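Local coordinates for probable leucine/isoleucine/valine-binding protein (Rhodopirellula baltica, PDB 4KV7), which probably binds leucine, isoleucine, valine or a related small ligand for uptake by an ABC transporter, as other leucine-binding proteins do, at residues G252-Q257 with P298-S303; D262-I267 with V363-D368; Y134-A139 with T270-H275. The protein carries 1 engineered substitution. All coordinates share one frame; numbering follows the deposited sequence.

Interaction 1 (G252-Q257 with P298-S303); sequences GADALQ and PLSFVS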
ATOM      1  N   GLY A 252      -1.762  -6.927   3.548  1.00  8.91           N
ATOM      2  CA  GLY A 252      -1.932  -7.826   2.418  1.00  9.92           C
ATOM      3  C   GLY A 252      -3.067  -8.789   2.687  1.00  9.47           C
ATOM      4  O   GLY A 252      -2.846  -9.917   3.141  1.00 10.48           O
ATOM      5  N   ALA A 253      -4.293  -8.331   2.449  1.00  9.81           N
ATOM      6  CA  ALA A 253      -5.482  -9.087   2.837  1.00 10.40           C
ATOM      7  C   ALA A 253      -5.600 -10.397   2.082  1.00 10.35           C
ATOM      8  O   ALA A 253      -6.107 -11.374   2.616  1.00 11.97           O
ATOM      9  CB  ALA A 253      -6.736  -8.243   2.642  1.00 10.58           C
ATOM     10  N   ASP A 254      -5.141 -10.419   0.839  1.00 10.67           N
ATOM     11  CA  ASP A 254      -5.209 -11.652   0.067  1.00 12.04           C
ATOM     12  C   ASP A 254      -4.235 -12.694   0.607  1.00 11.76           C
ATOM     13  O   ASP A 254      -4.592 -13.856   0.784  1.00 13.51           O
ATOM     14  CB  ASP A 254      -4.989 -11.355  -1.410  1.00 12.53           C
ATOM     15  CG  ASP A 254      -6.063 -10.444  -1.965  1.00 12.24           C
ATOM     16  OD1 ASP A 254      -7.220 -10.900  -2.043  1.00 14.36           O
ATOM     17  OD2 ASP A 254      -5.754  -9.277  -2.307  1.00 12.90           O
ATOM     18  N   ALA A 255      -3.021 -12.261   0.917  1.00 11.61           N
ATOM     19  CA  ALA A 255      -2.045 -13.163   1.521  1.00 11.53           C
ATOM     20  C   ALA A 255      -2.480 -13.609   2.917  1.00 12.77           C
ATOM     21  O   ALA A 255      -2.259 -14.759   3.317  1.00 13.86           O
ATOM     22  CB  ALA A 255      -0.686 -12.514   1.578  1.00 14.34           C
ATOM     23  N   LEU A 256      -3.095 -12.703   3.661  1.00 12.05           N
ATOM     24  CA  LEU A 256      -3.579 -13.018   4.994  1.00 12.05           C
ATOM     25  C   LEU A 256      -4.648 -14.101   4.941  1.00 13.96           C
ATOM     26  O   LEU A 256      -4.612 -15.071   5.709  1.00 14.16           O
ATOM     27  CB  LEU A 256      -4.148 -11.752   5.627  1.00 12.73           C
ATOM     28  CG  LEU A 256      -4.684 -11.884   7.052  1.00 12.86           C
ATOM     29  CD1 LEU A 256      -3.556 -12.058   8.061  1.00 15.52           C
ATOM     30  CD2 LEU A 256      -5.521 -10.673   7.404  1.00 15.75           C
ATOM     31  N   GLN A 257      -5.592 -13.965   4.012  1.00 14.09           N
ATOM     32  CA  GLN A 257      -6.663 -14.943   3.875  1.00 16.69           C
ATOM     33  C   GLN A 257      -6.115 -16.304   3.454  1.00 17.73           C
ATOM     34  O   GLN A 257      -6.562 -17.341   3.947  1.00 19.88           O
ATOM     35  CB  GLN A 257      -7.727 -14.465   2.884  1.00 18.45           C
ATOM     36  CG  GLN A 257      -8.844 -15.488   2.690  1.00 22.78           C
ATOM     37  CD  GLN A 257     -10.052 -14.932   1.965  1.00 23.59           C
ATOM     38  OE1 GLN A 257      -9.937 -14.012   1.153  1.00 24.84           O
ATOM     39  NE2 GLN A 257     -11.225 -15.489   2.260  1.00 26.93           N
ATOM     40  N   PRO A 298      -3.113 -14.801  -9.554  1.00 11.88           N
ATOM     41  CA  PRO A 298      -4.360 -14.427  -8.885  1.00 13.81           C
ATOM     42  C   PRO A 298      -4.491 -12.916  -8.805  1.00 12.55           C
ATOM     43  O   PRO A 298      -3.482 -12.211  -8.711  1.00 13.83           O
ATOM     44  CB  PRO A 298      -4.184 -15.001  -7.481  1.00 14.98           C
ATOM     45  CG  PRO A 298      -2.703 -14.986  -7.269  1.00 21.22           C
ATOM     46  CD  PRO A 298      -2.118 -15.339  -8.612  1.00 18.85           C
ATOM     47  N   LEU A 299      -5.718 -12.423  -8.852  1.00 11.63           N
ATOM     48  CA  LEU A 299      -5.961 -11.002  -8.634  1.00 11.70           C
ATOM     49  C   LEU A 299      -5.719 -10.662  -7.166  1.00 11.24           C
ATOM     50  O   LEU A 299      -5.839 -11.530  -6.300  1.00 12.58           O
ATOM     51  CB  LEU A 299      -7.391 -10.643  -9.018  1.00 13.19           C
ATOM     52  CG  LEU A 299      -7.794 -11.004 -10.448  1.00 14.67           C
ATOM     53  CD1 LEU A 299      -9.214 -10.551 -10.720  1.00 15.50           C
ATOM     54  CD2 LEU A 299      -6.817 -10.408 -11.456  1.00 15.49           C
ATOM     55  N   SER A 300      -5.365  -9.413  -6.882  1.00 10.35           N
ATOM     56  CA  SER A 300      -5.197  -8.980  -5.498  1.00 11.20           C
ATOM     57  C   SER A 300      -5.344  -7.476  -5.377  1.00  9.48           C
ATOM     58  O   SER A 300      -5.206  -6.743  -6.360  1.00  9.24           O
ATOM     59  CB  SER A 300      -3.830  -9.402  -4.954  1.00 11.11           C
ATOM     60  OG  SER A 300      -2.770  -8.680  -5.558  1.00 12.03           O
ATOM     61  N   PHE A 301      -5.617  -7.007  -4.165  1.00  9.37           N
ATOM     62  CA  PHE A 301      -5.648  -5.569  -3.942  1.00  8.34           C
ATOM     63  C   PHE A 301      -4.280  -4.952  -4.214  1.00  8.54           C
ATOM     64  O   PHE A 301      -4.193  -3.791  -4.591  1.00  8.80           O
ATOM     65  CB  PHE A 301      -6.089  -5.214  -2.518  1.00  9.05           C
ATOM     66  CG  PHE A 301      -7.419  -5.803  -2.124  1.00  9.35           C
ATOM     67  CD1 PHE A 301      -8.604  -5.332  -2.681  1.00 10.01           C
ATOM     68  CD2 PHE A 301      -7.482  -6.827  -1.197  1.00 10.52           C
ATOM     69  CE1 PHE A 301      -9.827  -5.891  -2.321  1.00 10.51           C
ATOM     70  CE2 PHE A 301      -8.705  -7.389  -0.840  1.00 10.87           C
ATOM     71  CZ  PHE A 301      -9.872  -6.910  -1.395  1.00 11.57           C
ATOM     72  N   VAL A 302      -3.220  -5.726  -3.995  1.00  8.70           N
ATOM     73  CA  VAL A 302      -1.867  -5.221  -4.154  1.00  8.26           C
ATOM     74  C   VAL A 302      -1.556  -4.971  -5.629  1.00  8.36           C
ATOM     75  O   VAL A 302      -1.097  -3.888  -6.004  1.00  8.52           O
ATOM     76  CB  VAL A 302      -0.838  -6.186  -3.526  1.00  8.64           C
ATOM     77  CG1 VAL A 302       0.570  -5.657  -3.732  1.00  9.73           C
ATOM     78  CG2 VAL A 302      -1.112  -6.386  -2.033  1.00 10.84           C
ATOM     79  N   SER A 303      -1.805  -5.956  -6.482  1.00  8.14           N
ATOM     80  CA  SER A 303      -1.532  -5.719  -7.890  1.00  8.82           C
ATOM     81  C   SER A 303      -2.490  -4.710  -8.507  1.00  8.17           C
ATOM     82  O   SER A 303      -2.111  -4.014  -9.441  1.00  8.85           O
ATOM     83  CB  SER A 303      -1.486  -7.009  -8.708  1.00  9.32           C
ATOM     84  OG  SER A 303      -2.689  -7.740  -8.618  1.00  9.53           O
TER
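Asp254, in the first turn of helix 253-260, faces Ser300, the N-cap residue of helix 301-319, with their CA atoms 6.2 Å apart. The Asp254 carboxylate spans the gap: its OD2 accepts the backbone N-H of Phe301 at 2.9 Å (160° at the hydrogen), met nearly along the C-O axis. Ser300 OG caps the first turn of helix 301-319, accepting from Ser303 N at 3.0 Å, almost in line. Two amides of the helix start are thus satisfied, one by each residue, and the partial positive charge there would probably steady the aspartate as an anion. OD2 also lies 3.2 Å from Phe301 CD2, with the carboxylate plane turned 23° from the ring plane. Ala253 adds a small apolar touch, CB to Phe301 CE2 at 4.1 Å. Gly252, at the N-cap of its own helix, has a positive phi of 91°, where a CB would strike the preceding carbonyl. Phe301 also packs against the rings of His275 and Phe276. This is a classical serine N-cap, supplemented by a carboxylate from a neighbouring helix, within a periplasmic-binding-protein fold.

Interaction 2 (D262-I267 with V363-D368); sequences DLANGI and VLIGAD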
ATOM      1  N   ASP A 262     -10.011 -20.533   6.955  1.00 27.70           N
ATOM      2  CA  ASP A 262     -11.243 -20.276   7.704  1.00 26.69           C
ATOM      3  C   ASP A 262     -11.057 -19.296   8.865  1.00 23.50           C
ATOM      4  O   ASP A 262     -12.002 -18.631   9.285  1.00 24.71           O
ATOM      5  CB  ASP A 262     -11.826 -21.591   8.241  1.00 30.99           C
ATOM      6  CG  ASP A 262     -12.234 -22.544   7.136  1.00 37.61           C
ATOM      7  OD1 ASP A 262     -12.635 -22.061   6.057  1.00 45.27           O
ATOM      8  OD2 ASP A 262     -12.155 -23.773   7.347  1.00 42.76           O
ATOM      9  N   LEU A 263      -9.834 -19.207   9.376  1.00 20.51           N
ATOM     10  CA  LEU A 263      -9.555 -18.376  10.537  1.00 21.99           C
ATOM     11  C   LEU A 263      -9.571 -16.891  10.180  1.00 20.44           C
ATOM     12  O   LEU A 263      -9.566 -16.032  11.064  1.00 23.02           O
ATOM     13  CB  LEU A 263      -8.208 -18.753  11.160  1.00 22.55           C
ATOM     14  CG  LEU A 263      -8.127 -20.011  12.034  1.00 27.94           C
ATOM     15  CD1 LEU A 263      -8.560 -21.276  11.301  1.00 34.92           C
ATOM     16  CD2 LEU A 263      -6.719 -20.175  12.589  1.00 31.60           C
ATOM     17  N   ALA A 264      -9.584 -16.586   8.884  1.00 18.94           N
ATOM     18  CA  ALA A 264      -9.661 -15.202   8.422  1.00 20.48           C
ATOM     19  C   ALA A 264     -11.103 -14.721   8.304  1.00 16.79           C
ATOM     20  O   ALA A 264     -11.344 -13.528   8.124  1.00 17.26           O
ATOM     21  CB  ALA A 264      -8.934 -15.032   7.091  1.00 20.64           C
ATOM     22  N   ASN A 265     -12.053 -15.647   8.393  1.00 17.50           N
ATOM     23  CA  ASN A 265     -13.469 -15.312   8.285  1.00 18.06           C
ATOM     24  C   ASN A 265     -13.871 -14.319   9.368  1.00 19.77           C
ATOM     25  O   ASN A 265     -13.750 -14.600  10.562  1.00 20.92           O
ATOM     26  CB  ASN A 265     -14.323 -16.582   8.382  1.00 20.70           C
ATOM     27  CG  ASN A 265     -15.731 -16.395   7.835  1.00 23.06           C
ATOM     28  OD1 ASN A 265     -16.242 -15.280   7.756  1.00 23.58           O
ATOM     29  ND2 ASN A 265     -16.368 -17.500   7.460  1.00 28.74           N
ATOM     30  N   GLY A 266     -14.333 -13.147   8.945  1.00 16.31           N
ATOM     31  CA  GLY A 266     -14.765 -12.133   9.888  1.00 17.29           C
ATOM     32  C   GLY A 266     -13.792 -10.980  10.055  1.00 16.15           C
ATOM     33  O   GLY A 266     -14.149  -9.951  10.627  1.00 16.26           O
ATOM     34  N   ILE A 267     -12.569 -11.138   9.560  1.00 13.89           N
ATOM     35  CA  ILE A 267     -11.592 -10.056   9.622  1.00 13.12           C
ATOM     36  C   ILE A 267     -12.001  -8.927   8.683  1.00 12.08           C
ATOM     37  O   ILE A 267     -12.451  -9.170   7.562  1.00 13.18           O
ATOM     38  CB  ILE A 267     -10.187 -10.557   9.243  1.00 14.25           C
ATOM     39  CG1 ILE A 267      -9.690 -11.558  10.287  1.00 17.16           C
ATOM     40  CG2 ILE A 267      -9.208  -9.404   9.132  1.00 14.48           C
ATOM     41  CD1 ILE A 267      -8.366 -12.184   9.923  1.00 21.46           C
ATOM     42  N   VAL A 363     -13.145  -3.946   3.426  1.00 10.76           N
ATOM     43  CA  VAL A 363     -13.656  -5.227   2.975  1.00 11.22           C
ATOM     44  C   VAL A 363     -13.798  -6.166   4.158  1.00 10.93           C
ATOM     45  O   VAL A 363     -13.078  -6.046   5.153  1.00 12.16           O
ATOM     46  CB  VAL A 363     -12.785  -5.880   1.864  1.00 12.17           C
ATOM     47  CG1 VAL A 363     -12.609  -4.927   0.680  1.00 13.72           C
ATOM     48  CG2 VAL A 363     -11.436  -6.352   2.403  1.00 14.96           C
ATOM     49  N   LEU A 364     -14.752  -7.079   4.035  1.00 11.70           N
ATOM     50  CA  LEU A 364     -14.966  -8.125   5.014  1.00 12.49           C
ATOM     51  C   LEU A 364     -14.500  -9.441   4.412  1.00 13.61           C
ATOM     52  O   LEU A 364     -14.962  -9.850   3.340  1.00 14.29           O
ATOM     53  CB  LEU A 364     -16.451  -8.211   5.364  1.00 14.73           C
ATOM     54  CG  LEU A 364     -16.845  -9.328   6.333  1.00 15.56           C
ATOM     55  CD1 LEU A 364     -16.184  -9.133   7.699  1.00 17.68           C
ATOM     56  CD2 LEU A 364     -18.361  -9.440   6.472  1.00 18.87           C
ATOM     57  N   ILE A 365     -13.567 -10.100   5.087  1.00 13.46           N
ATOM     58  CA  ILE A 365     -13.076 -11.382   4.618  1.00 14.42           C
ATOM     59  C   ILE A 365     -14.038 -12.469   5.070  1.00 18.22           C
ATOM     60  O   ILE A 365     -14.396 -12.542   6.246  1.00 19.30           O
ATOM     61  CB  ILE A 365     -11.661 -11.665   5.147  1.00 16.34           C
ATOM     62  CG1 ILE A 365     -10.703 -10.553   4.712  1.00 15.40           C
ATOM     63  CG2 ILE A 365     -11.176 -13.028   4.665  1.00 19.65           C
ATOM     64  CD1 ILE A 365      -9.289 -10.703   5.256  1.00 18.29           C
ATOM     65  N   GLY A 366     -14.464 -13.308   4.131  1.00 17.84           N
ATOM     66  CA  GLY A 366     -15.402 -14.373   4.421  1.00 20.61           C
ATOM     67  C   GLY A 366     -14.724 -15.725   4.365  1.00 24.70           C
ATOM     68  O   GLY A 366     -13.515 -15.827   4.570  1.00 26.25           O
ATOM     69  N   ALA A 367     -15.507 -16.764   4.091  1.00 25.86           N
ATOM     70  CA  ALA A 367     -14.996 -18.128   4.013  1.00 27.66           C
ATOM     71  C   ALA A 367     -14.015 -18.337   2.858  1.00 35.06           C
ATOM     72  O   ALA A 367     -12.956 -18.943   3.036  1.00 37.18           O
ATOM     73  CB  ALA A 367     -16.158 -19.125   3.911  1.00 33.07           C
ATOM     74  N   ASP A 368     -14.370 -17.830   1.682  1.00 31.42           N
ATOM     75  CA  ASP A 368     -13.646 -18.156   0.460  1.00 35.40           C
ATOM     76  C   ASP A 368     -13.152 -16.925  -0.296  1.00 32.53           C
ATOM     77  O   ASP A 368     -12.345 -17.043  -1.221  1.00 37.85           O
ATOM     78  CB  ASP A 368     -14.546 -18.971  -0.470  1.00 35.20           C
ATOM     79  CG  ASP A 368     -15.045 -20.250   0.171  1.00 40.78           C
ATOM     80  OD1 ASP A 368     -14.206 -21.078   0.581  1.00 44.28           O
ATOM     81  OD2 ASP A 368     -16.280 -20.425   0.270  1.00 48.29           O
TER
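Ile365 O receives the Gly266 N-H at 2.8 Å, nearly straight at the hydrogen though tilted 20° from the carbonyl plane, and the Asn265 CA-H adds a weaker contact to the same oxygen. Ile365 N answers by donating to Ile267 O at 2.9 Å. One residue of the strand thus faces two consecutive residues across the gap, the pattern of a G1 beta bulge joined to the type II turn from Ala264 to Ile267. Gly266 suits the third position of that turn, since with phi of 105° a CB would collide with the carbonyl O of Asn265. Ile267 N closes the turn on Ala264 O.

The Ile365 side chain points at the turn and lies against Ala264 and Ile267. With chi1 at -58°, CG1 stands beside the backbone N and CG2 opposite it, a spread that lets one residue touch two neighbours: CG2 lies 3.9 Å from Ala264 CB, and CD1 meets Ile267 CG2 at 4.1 Å, the two isoleucines running side by side. With an alanine in its place, CG2 and CD1 would be gone, which would probably open a gap beside Ala264 CB and Ile267 CG2 and leave Ile267 covered from the helix side but not from the strand. Nearer the surface, the Asn265 amide lies along the chain at Gly366, with OD1 3.6 Å from Gly366 CA and ND2 3.9 Å from Ala367 CB. Leu364 brings CD1 to 3.7 Å from Gly266 O.

Gly266 O is also bonded by Gln244. Ile267 packs on Leu256 and Leu260 of helix 253-260 and on Ile233 of helix 226-238, while backbone bonds from Val363 to Ala269 and from Leu364 to Gln371 place strand 361-365 between strands 268-271 and 370-372.

Interaction 3 (Y134-A139 with T270-H275); sequences YRASYA and TQVVPH. With FMT (formic acid), chain B.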
ATOM      1  N   TYR A 134      -0.348   8.080  -4.790  1.00  9.28           N
ATOM      2  CA  TYR A 134      -1.709   7.719  -5.173  1.00  9.63           C
ATOM      3  C   TYR A 134      -2.608   7.522  -3.941  1.00  8.79           C
ATOM      4  O   TYR A 134      -3.677   8.119  -3.836  1.00  9.80           O
ATOM      5  CB  TYR A 134      -1.744   6.445  -6.069  1.00  9.95           C
ATOM      6  CG  TYR A 134      -3.090   5.768  -5.947  1.00  9.69           C
ATOM      7  CD1 TYR A 134      -4.226   6.356  -6.483  1.00  9.89           C
ATOM      8  CD2 TYR A 134      -3.241   4.590  -5.228  1.00  9.89           C
ATOM      9  CE1 TYR A 134      -5.484   5.792  -6.311  1.00 10.78           C
ATOM     10  CE2 TYR A 134      -4.489   4.015  -5.050  1.00  9.80           C
ATOM     11  CZ  TYR A 134      -5.609   4.622  -5.592  1.00  9.82           C
ATOM     12  OH  TYR A 134      -6.871   4.083  -5.420  1.00 10.12           O
ATOM     13  N   ARG A 135      -2.177   6.658  -3.030  1.00  8.39           N
ATOM     14  CA  ARG A 135      -3.075   6.064  -2.039  1.00  9.16           C
ATOM     15  C   ARG A 135      -3.366   6.930  -0.830  1.00  7.81           C
ATOM     16  O   ARG A 135      -2.562   7.762  -0.415  1.00  8.72           O
ATOM     17  CB  ARG A 135      -2.526   4.718  -1.558  1.00  8.82           C
ATOM     18  CG  ARG A 135      -1.113   4.795  -0.979  1.00  8.72           C
ATOM     19  CD  ARG A 135      -0.889   3.856   0.205  1.00  8.76           C
ATOM     20  NE  ARG A 135      -0.933   2.453  -0.198  1.00  7.87           N
ATOM     21  CZ  ARG A 135      -1.009   1.429   0.639  1.00  7.96           C
ATOM     22  NH1 ARG A 135      -1.077   0.197   0.159  1.00  8.89           N
ATOM     23  NH2 ARG A 135      -1.026   1.630   1.950  1.00  9.17           N
ATOM     24  N   ALA A 136      -4.531   6.680  -0.241  1.00  8.47           N
ATOM     25  CA  ALA A 136      -4.888   7.209   1.065  1.00  8.98           C
ATOM     26  C   ALA A 136      -3.847   6.792   2.096  1.00  8.30           C
ATOM     27  O   ALA A 136      -3.082   5.840   1.893  1.00  9.04           O
ATOM     28  CB  ALA A 136      -6.264   6.691   1.466  1.00  9.41           C
ATOM     29  N   SER A 137      -3.836   7.502   3.214  1.00  8.51           N
ATOM     30  CA  SER A 137      -2.832   7.334   4.253  1.00  9.32           C
ATOM     31  C   SER A 137      -3.262   6.390   5.370  1.00  8.25           C
ATOM     32  O   SER A 137      -4.444   6.056   5.502  1.00  9.12           O
ATOM     33  CB  SER A 137      -2.532   8.694   4.870  1.00  9.11           C
ATOM     34  OG  SER A 137      -3.637   9.083   5.670  1.00  8.75           O
ATOM     35  N   TYR A 138      -2.302   5.991   6.204  1.00  8.59           N
ATOM     36  CA  TYR A 138      -2.635   5.196   7.389  1.00  9.05           C
ATOM     37  C   TYR A 138      -3.501   6.004   8.358  1.00  9.01           C
ATOM     38  O   TYR A 138      -4.371   5.433   9.030  1.00  9.03           O
ATOM     39  CB  TYR A 138      -1.394   4.645   8.115  1.00  9.26           C
ATOM     40  CG  TYR A 138      -0.560   3.690   7.284  1.00  8.12           C
ATOM     41  CD1 TYR A 138      -1.154   2.716   6.482  1.00  8.28           C
ATOM     42  CD2 TYR A 138       0.819   3.772   7.298  1.00  8.51           C
ATOM     43  CE1 TYR A 138      -0.386   1.845   5.722  1.00  7.69           C
ATOM     44  CE2 TYR A 138       1.593   2.907   6.551  1.00  8.01           C
ATOM     45  CZ  TYR A 138       0.981   1.950   5.758  1.00  7.83           C
ATOM     46  OH  TYR A 138       1.703   1.099   4.963  1.00  8.56           O
ATOM     47  N   ALA A 139      -3.263   7.313   8.451  1.00  8.46           N
ATOM     48  CA  ALA A 139      -4.117   8.161   9.276  1.00  9.16           C
ATOM     49  C   ALA A 139      -5.569   8.058   8.803  1.00  8.85           C
ATOM     50  O   ALA A 139      -6.493   7.964   9.620  1.00  9.65           O
ATOM     51  CB  ALA A 139      -3.642   9.600   9.232  1.00 10.38           C
ATOM     52  N   THR A 270      -9.003  -2.666   5.642  1.00  8.93           N
ATOM     53  CA  THR A 270      -9.196  -1.463   4.858  1.00  9.73           C
ATOM     54  C   THR A 270      -8.261  -1.459   3.656  1.00  9.12           C
ATOM     55  O   THR A 270      -7.063  -1.725   3.791  1.00 10.01           O
ATOM     56  CB  THR A 270      -8.993  -0.190   5.693  1.00  8.53           C
ATOM     57  OG1 THR A 270      -7.795  -0.300   6.466  1.00  9.59           O
ATOM     58  CG2 THR A 270     -10.153   0.018   6.642  1.00 11.01           C
ATOM     59  N   GLN A 271      -8.809  -1.139   2.489  1.00  8.74           N
ATOM     60  CA  GLN A 271      -8.037  -1.053   1.259  1.00  8.58           C
ATOM     61  C   GLN A 271      -7.976   0.370   0.733  1.00  8.44           C
ATOM     62  O   GLN A 271      -8.850   1.196   1.023  1.00  9.29           O
ATOM     63  CB  GLN A 271      -8.635  -1.972   0.191  1.00  8.91           C
ATOM     64  CG  GLN A 271      -8.854  -3.413   0.648  1.00  9.84           C
ATOM     65  CD  GLN A 271      -7.608  -4.038   1.234  1.00  8.52           C
ATOM     66  OE1 GLN A 271      -6.534  -3.971   0.646  1.00  9.18           O
ATOM     67  NE2 GLN A 271      -7.742  -4.649   2.400  1.00  9.28           N
ATOM     68  N   VAL A 272      -6.952   0.639  -0.069  1.00  8.22           N
ATOM     69  CA  VAL A 272      -6.776   1.933  -0.703  1.00  8.50           C
ATOM     70  C   VAL A 272      -7.157   1.893  -2.181  1.00  8.54           C
ATOM     71  O   VAL A 272      -6.912   2.853  -2.920  1.00  9.10           O
ATOM     72  CB  VAL A 272      -5.341   2.461  -0.522  1.00  8.79           C
ATOM     73  CG1 VAL A 272      -5.043   2.680   0.958  1.00 10.18           C
ATOM     74  CG2 VAL A 272      -4.329   1.508  -1.157  1.00  9.61           C
ATOM     75  N   VAL A 273      -7.769   0.788  -2.582  1.00  8.32           N
ATOM     76  CA  VAL A 273      -8.276   0.566  -3.934  1.00  9.35           C
ATOM     77  C   VAL A 273      -9.650  -0.085  -3.798  1.00  9.36           C
ATOM     78  O   VAL A 273      -9.943  -0.699  -2.767  1.00  9.51           O
ATOM     79  CB  VAL A 273      -7.348  -0.377  -4.752  1.00  9.11           C
ATOM     80  CG1 VAL A 273      -5.988   0.279  -4.980  1.00 10.22           C
ATOM     81  CG2 VAL A 273      -7.192  -1.729  -4.057  1.00  9.89           C
ATOM     82  N   PRO A 274     -10.505   0.038  -4.820  1.00 10.35           N
ATOM     83  CA  PRO A 274     -11.782  -0.681  -4.810  1.00 10.39           C
ATOM     84  C   PRO A 274     -11.534  -2.181  -4.947  1.00 10.67           C
ATOM     85  O   PRO A 274     -10.400  -2.636  -5.111  1.00 10.98           O
ATOM     86  CB  PRO A 274     -12.506  -0.117  -6.032  1.00 12.85           C
ATOM     87  CG  PRO A 274     -11.411   0.304  -6.942  1.00 12.63           C
ATOM     88  CD  PRO A 274     -10.330   0.829  -6.049  1.00  9.97           C
ATOM     89  N   HIS A 275     -12.592  -2.972  -4.843  1.00 12.33           N
ATOM     90  CA  HIS A 275     -12.411  -4.409  -4.874  1.00 11.58           C
ATOM     91  C   HIS A 275     -12.052  -4.846  -6.286  1.00 11.00           C
ATOM     92  O   HIS A 275     -12.592  -4.326  -7.259  1.00 11.91           O
ATOM     93  CB  HIS A 275     -13.666  -5.134  -4.405  1.00 13.69           C
ATOM     94  CG  HIS A 275     -13.388  -6.524  -3.950  1.00 11.85           C
ATOM     95  ND1 HIS A 275     -13.037  -7.533  -4.822  1.00 12.96           N
ATOM     96  CD2 HIS A 275     -13.338  -7.062  -2.711  1.00 14.08           C
ATOM     97  CE1 HIS A 275     -12.808  -8.641  -4.137  1.00 14.11           C
ATOM     98  NE2 HIS A 275     -12.989  -8.382  -2.854  1.00 13.85           N
TER
HETATM   99  C   FMT B 501       4.796  -0.182   5.782  1.00  7.70           C
HETATM  100  O1  FMT B 501       4.277   0.899   5.469  1.00  8.08           O
HETATM  101  O2  FMT B 501       6.007  -0.371   5.957  1.00  8.33           O
HETATM  102  O   HOH W   1      -6.992   5.470  -1.724  1.00  9.96           O
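Tyr134 and Arg135 both reach Val272: a chi1 of 155° swings the tyrosine ring away from its backbone N, while at 57° the arginine CG sits between N and carbonyl carbon, and bends at chi2 and chi3 lead the chain past Val272. Tyr134 OH donates to Val272 O at 2.8 Å, in the carbonyl plane. The same oxygen accepts from a water at 2.9 Å, and that water takes the N-H of Ala136, so the buried carbonyl is gripped twice. Val272 CG2 lies over one face of the Arg135 guanidinium, 3.4 Å above its plane and offset toward the rim. A branched valine suits this place, its CG1 meeting Ala136 CB at 4.2 Å. The Val273 and Tyr134 side chains cross at about a right angle, Val273 CG1 4.0 Å from Tyr134 CE2. Tyr138 OH donates to a formic acid oxygen, O1, at 2.6 Å in the plane of the ring; Thr95 and Tyr68 also bind this molecule, probably from the crystallisation liquor. Arg135 forms a salt bridge with Glu305 and a cation-pi contact with Phe116. The lead-in to helix 138-151 thus rests on the loop after strand 268-271, and both pack on helix 301-319 through Glu305 and Ile308.

In the fold
From the N terminus, 134-139 comes first and waits 130 residues for its partner 270-275, so interaction 3 closes the longest loop. Before it closes, 252-257 opens interaction 1 and 262-267 opens interaction 2; interaction 1 then closes at 298-303 after 40 residues and interaction 2 at 363-368 after 95. Each pair of contacts crosses and none nests. Interactions 2 and 3 reach neighbouring strands of one mixed sheet, 361-365 and 268-271, where Val363 meets Gln271. Helix 253-260 joins interaction 1 to interaction 2, Gln257 reaching Ile365, and Phe301 joins interaction 1 to Gln271 of interaction 3. Together they tie helices 138-151, 253-260 and 301-319 to that sheet.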